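PDB 4EVQ: putative ABC transporter subunit, substrate-binding component, which binds 4-hydroxybenzoate and probably delivers it, and related benzoate derivatives from lignin, to an ABC transporter as the substrate-binding component. Local coordinates for residues S277-A280 with P285-V288; V155-K160 with A200-L205. All coordinates share one frame; numbering follows the deposited sequence. Where two conformers were deposited one is given.

Contacts 1 and 2 are separate pieces of packing, their centres 33 Å apart and their nearest atoms about 13 Å apart. Contact 2 is buried: strand 153-159 of the seven-stranded sheet receives helix 196-205 through aliphatic branches alone. Contact 1 is only partly buried and involves no strand; it folds the loop before helix 288-306 back onto helix 269-282, with a proline ring over a phenylalanine face and a glutamate against a second, more exposed proline. They share no helix or strand. Neither has a hydrogen bond between its segments; contact 1 packs proline on an aromatic ring where the chain turns between two helices, contact 2 packs branched aliphatic side chains between sheet and helix.

Contact 1. Residues S277-A280 with P285-V288; sequences SFEA and PPDV
Pro286 lies against the ring of Phe278, its CB sitting over the middle of one face. This is a CH-pi contact: CB is 3.7 Å from the ring centroid and 13° off the ring normal. CG and CD of the proline lie toward the root of the phenylalanine, CG 4.0 Å from Phe278 CB, and the two side chains point past one another. Around the ring, Phe278 CD1 comes within 3.5 Å of Pro286 N, and CE1 within 3.7 Å of Pro286 CA; the aromatic therefore rides over backbone as well as side chain. With CG anti to the backbone N (chi1 -167°), the ring is carried off the helix toward the prolines. Glu279 and Pro285 meet differently. The glutamate chain runs extended beyond CG and passes across the proline at a slant, bringing OE2 to 3.5 Å from Pro285 CB and equally near its CA, while Glu279 CG lies 3.9 Å from Pro285 CA. This is van der Waals contact with a partly exposed acidic side chain. Replacing Phe278 by an alanine removes the ring, and Pro286 would probably lose the aromatic face it rests on, with a gap opened between helix and returning chain. Beyond the two segments, Phe274 and Val275 of the same helix also touch Pro286, and Tyr282 meets the Phe278 ring with planes at about 55°. Arg38 and Leu42 of helix 30-46 pack against Phe278. Past the prolines, Asp287 takes the N-cap position of helix 288-306, making weak hydrogen bonds through OD1 to the backbone N of Phe289 and Ala290; the contact thus lies at the turn from helix 269-282 into helix 288-306, beside helix 30-46.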
loop_
_atom_site.group_PDB
_atom_site.type_symbol
_atom_site.label_atom_id
_atom_site.label_comp_id
_atom_site.label_asym_id
_atom_site.label_seq_id
_atom_site.Cartn_x
_atom_site.Cartn_y
_atom_site.Cartn_z
ATOM N N SER A 277 -3.781 -18.400 -9.566
ATOM C CA SER A 277 -4.812 -17.759 -10.395
ATOM C C SER A 277 -4.313 -16.488 -11.064
ATOM O O SER A 277 -4.654 -16.192 -12.208
ATOM C CB SER A 277 -6.040 -17.415 -9.532
ATOM O OG SER A 277 -6.770 -18.578 -9.191
ATOM N N PHE A 278 -3.548 -15.694 -10.321
ATOM C CA PHE A 278 -3.029 -14.439 -10.842
ATOM C C PHE A 278 -1.991 -14.697 -11.948
ATOM O O PHE A 278 -2.008 -14.040 -12.989
ATOM C CB PHE A 278 -2.470 -13.604 -9.699
ATOM C CG PHE A 278 -2.179 -12.176 -10.065
ATOM C CD1 PHE A 278 -1.039 -11.833 -10.751
ATOM C CD2 PHE A 278 -3.077 -11.166 -9.735
ATOM C CE1 PHE A 278 -0.773 -10.522 -11.070
ATOM C CE2 PHE A 278 -2.834 -9.870 -10.028
ATOM C CZ PHE A 278 -1.700 -9.526 -10.718
ATOM N N GLU A 279 -1.093 -15.648 -11.719
ATOM C CA GLU A 279 -0.077 -15.976 -12.722
ATOM C C GLU A 279 -0.737 -16.540 -13.974
ATOM O O GLU A 279 -0.297 -16.251 -15.087
ATOM C CB GLU A 279 0.949 -16.930 -12.135
ATOM C CG GLU A 279 1.846 -16.184 -11.172
ATOM C CD GLU A 279 2.918 -16.993 -10.444
ATOM O OE1 GLU A 279 2.964 -18.212 -10.596
ATOM O OE2 GLU A 279 3.705 -16.372 -9.675
ATOM N N ALA A 280 -1.763 -17.372 -13.811
ATOM C CA ALA A 280 -2.455 -17.900 -14.981
ATOM C C ALA A 280 -3.104 -16.778 -15.817
ATOM O O ALA A 280 -3.098 -16.832 -17.058
ATOM C CB ALA A 280 -3.486 -18.962 -14.578
ATOM N N PRO A 285 3.918 -12.734 -11.226
ATOM C CA PRO A 285 3.420 -12.896 -9.861
ATOM C C PRO A 285 2.652 -11.658 -9.412
ATOM O O PRO A 285 2.961 -10.523 -9.823
ATOM C CB PRO A 285 4.680 -13.054 -9.035
ATOM C CG PRO A 285 5.761 -13.329 -9.985
ATOM C CD PRO A 285 5.390 -12.791 -11.305
ATOM N N PRO A 286 1.657 -11.869 -8.527
ATOM C CA PRO A 286 1.069 -10.702 -7.884
ATOM C C PRO A 286 2.008 -10.093 -6.872
ATOM O O PRO A 286 2.779 -10.811 -6.245
ATOM C CB PRO A 286 -0.154 -11.260 -7.189
ATOM C CG PRO A 286 0.204 -12.705 -6.908
ATOM C CD PRO A 286 1.136 -13.132 -8.012
ATOM N N ASP A 287 1.967 -8.785 -6.726
ATOM C CA ASP A 287 2.685 -8.099 -5.655
ATOM C C ASP A 287 1.706 -7.577 -4.625
ATOM O O ASP A 287 0.491 -7.872 -4.667
ATOM C CB ASP A 287 3.609 -7.019 -6.215
ATOM C CG ASP A 287 2.878 -5.942 -6.931
ATOM O OD1 ASP A 287 1.661 -5.822 -6.821
ATOM O OD2 ASP A 287 3.533 -5.162 -7.675
ATOM N N VAL A 288 2.219 -6.808 -3.677
ATOM C CA VAL A 288 1.387 -6.345 -2.551
ATOM C C VAL A 288 0.209 -5.537 -3.032
ATOM O O VAL A 288 -0.851 -5.562 -2.392
ATOM C CB VAL A 288 2.249 -5.557 -1.516
ATOM C CG1 VAL A 288 2.744 -4.225 -2.067
ATOM C CG2 VAL A 288 1.500 -5.394 -0.181
#

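Contact 2. Residues V155-K160 with A200-L205; sequences VTVTWK and AEIASL
Val155 meets helix 196-205 with both of its methyl branches, one to each of two residues about a helical turn apart. CG1 lies 3.8 Å from Ile202 CG1, and CG2 lies 3.8 Å from Leu205 CD1. With CG1 anti to the backbone N (chi1 170°), CG1 lies beside the carbonyl carbon and meets Ile202, while CG2 lies beside the backbone N and meets Leu205. The valine side chain is roughly perpendicular to that of Leu205 and at a slant to that of Ile202. Farther along the strand, on the same face, Val157 CG1 approaches Ile202 CD1 more loosely, at 4.5 Å. Ile202 thus reaches along the strand, presenting CG1 to one valine and its terminal methyl to the next.

No hydrogen bond joins the two segments; within the helical one, Glu201 O accepts both Leu205 N and, at 2.7 Å, Ser204 OG. The serine hydroxyl folds back onto the carbonyl of the residue three positions before it, at a C=O...donor angle of 124°.

Neighbouring strands widen the apolar layer: Val210 of strand 209-213 touches both Val157 and Ile202, while Val183 of strand 181-188 touches Val155. On the other face of the sheet, Thr156 packs on Val168 and Phe171 of helix 162-177. The axes of 155-159 and 200-205 approach to 9.9 Å and run antiparallel (172°). Helix 196-205 is the helix of a beta-alpha-beta crossover from strand 181-188 to the parallel strand 209-213, passing over strand 153-159 between them, in a helix-flanked sheet as in periplasmic binding protein lobes.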
loop_
_atom_site.group_PDB
_atom_site.type_symbol
_atom_site.label_atom_id
_atom_site.label_comp_id
_atom_site.label_asym_id
_atom_site.label_seq_id
_atom_site.Cartn_x
_atom_site.Cartn_y
_atom_site.Cartn_z
ATOM N N VAL A 155 20.960 7.259 6.648
ATOM C CA VAL A 155 20.474 8.362 5.821
ATOM C C VAL A 155 19.160 7.905 5.186
ATOM O O VAL A 155 19.040 6.748 4.785
ATOM C CB VAL A 155 21.473 8.710 4.696
ATOM C CG1 VAL A 155 20.874 9.695 3.669
ATOM C CG2 VAL A 155 22.746 9.266 5.272
ATOM N N THR A 156 18.167 8.803 5.118
ATOM C CA THR A 156 16.912 8.491 4.445
ATOM C C THR A 156 16.837 9.210 3.097
ATOM O O THR A 156 17.440 10.298 2.930
ATOM C CB THR A 156 15.673 8.853 5.259
ATOM O OG1 THR A 156 15.548 10.257 5.316
ATOM C CG2 THR A 156 15.731 8.274 6.648
ATOM N N VAL A 157 16.180 8.591 2.130
ATOM C CA VAL A 157 15.971 9.241 0.852
ATOM C C VAL A 157 14.578 8.844 0.331
ATOM O O VAL A 157 14.224 7.653 0.306
ATOM C CB VAL A 157 17.111 8.914 -0.130
ATOM C CG1 VAL A 157 17.247 7.462 -0.366
ATOM C CG2 VAL A 157 16.946 9.681 -1.415
ATOM N N THR A 158 13.835 9.829 -0.123
ATOM C CA THR A 158 12.474 9.568 -0.593
ATOM C C THR A 158 11.998 10.751 -1.403
ATOM O O THR A 158 12.712 11.734 -1.570
ATOM C CB THR A 158 11.496 9.235 0.562
ATOM O OG1 THR A 158 10.269 8.745 0.014
ATOM C CG2 THR A 158 11.202 10.440 1.402
ATOM N N TRP A 159 10.778 10.638 -1.907
ATOM C CA TRP A 159 10.111 11.719 -2.601
ATOM C C TRP A 159 9.463 12.697 -1.616
ATOM O O TRP A 159 8.974 12.297 -0.543
ATOM C CB TRP A 159 9.030 11.162 -3.543
ATOM C CG TRP A 159 9.542 10.656 -4.854
ATOM C CD1 TRP A 159 10.442 11.281 -5.670
ATOM C CD2 TRP A 159 9.164 9.456 -5.523
ATOM N NE1 TRP A 159 10.609 10.568 -6.809
ATOM C CE2 TRP A 159 9.833 9.440 -6.764
ATOM C CE3 TRP A 159 8.279 8.423 -5.227
ATOM C CZ2 TRP A 159 9.673 8.407 -7.693
ATOM C CZ3 TRP A 159 8.103 7.436 -6.133
ATOM C CH2 TRP A 159 8.814 7.408 -7.345
ATOM N N LYS A 160 9.449 13.968 -2.012
ATOM C CA LYS A 160 8.926 15.047 -1.205
ATOM C C LYS A 160 7.390 15.154 -1.373
ATOM O O LYS A 160 6.856 16.015 -2.061
ATOM C CB LYS A 160 9.618 16.354 -1.533
ATOM C CG LYS A 160 9.306 17.467 -0.513
ATOM C CD LYS A 160 10.140 18.714 -0.636
ATOM C CE LYS A 160 9.622 19.750 0.358
ATOM N NZ LYS A 160 8.263 20.267 0.027
ATOM N N ALA A 200 25.735 10.533 -4.247
ATOM C CA ALA A 200 27.026 11.126 -3.894
ATOM C C ALA A 200 26.985 11.711 -2.494
ATOM O O ALA A 200 27.930 11.582 -1.727
ATOM C CB ALA A 200 27.389 12.208 -4.901
ATOM N N GLU A 201 25.859 12.310 -2.119
ATOM C CA GLU A 201 25.715 12.827 -0.767
ATOM C C GLU A 201 25.718 11.710 0.253
ATOM O O GLU A 201 26.385 11.791 1.271
ATOM C CB GLU A 201 24.448 13.698 -0.624
ATOM C CG GLU A 201 24.404 14.420 0.712
ATOM C CD GLU A 201 23.189 15.271 0.936
ATOM O OE1 GLU A 201 22.389 15.457 0.000
ATOM O OE2 GLU A 201 23.063 15.798 2.071
ATOM N N ILE A 202 24.972 10.646 -0.012
ATOM C CA ILE A 202 25.011 9.465 0.843
ATOM C C ILE A 202 26.431 8.961 1.041
ATOM O O ILE A 202 26.834 8.724 2.171
ATOM C CB ILE A 202 24.146 8.359 0.241
ATOM C CG1 ILE A 202 22.661 8.693 0.487
ATOM C CG2 ILE A 202 24.471 6.975 0.889
ATOM C CD1 ILE A 202 21.704 7.916 -0.387
ATOM N N ALA A 203 27.193 8.804 -0.047
ATOM C CA ALA A 203 28.587 8.346 0.121
ATOM C C ALA A 203 29.361 9.258 1.072
ATOM O O ALA A 203 30.100 8.802 1.956
ATOM C CB ALA A 203 29.268 8.244 -1.236
ATOM N N SER A 204 29.195 10.555 0.904
ATOM C CA SER A 204 29.972 11.517 1.682
ATOM C C SER A 204 29.631 11.446 3.155
ATOM O O SER A 204 30.471 11.774 3.994
ATOM C CB SER A 204 29.755 12.944 1.177
ATOM O OG SER A 204 28.510 13.486 1.594
ATOM N N LEU A 205 28.400 11.056 3.483
ATOM C CA LEU A 205 27.935 11.021 4.866
ATOM C C LEU A 205 28.332 9.752 5.609
ATOM O O LEU A 205 28.182 9.685 6.827
ATOM C CB LEU A 205 26.394 11.151 4.907
ATOM C CG LEU A 205 25.902 12.553 4.506
ATOM C CD1 LEU A 205 24.434 12.515 4.105
ATOM C CD2 LEU A 205 26.112 13.574 5.635
#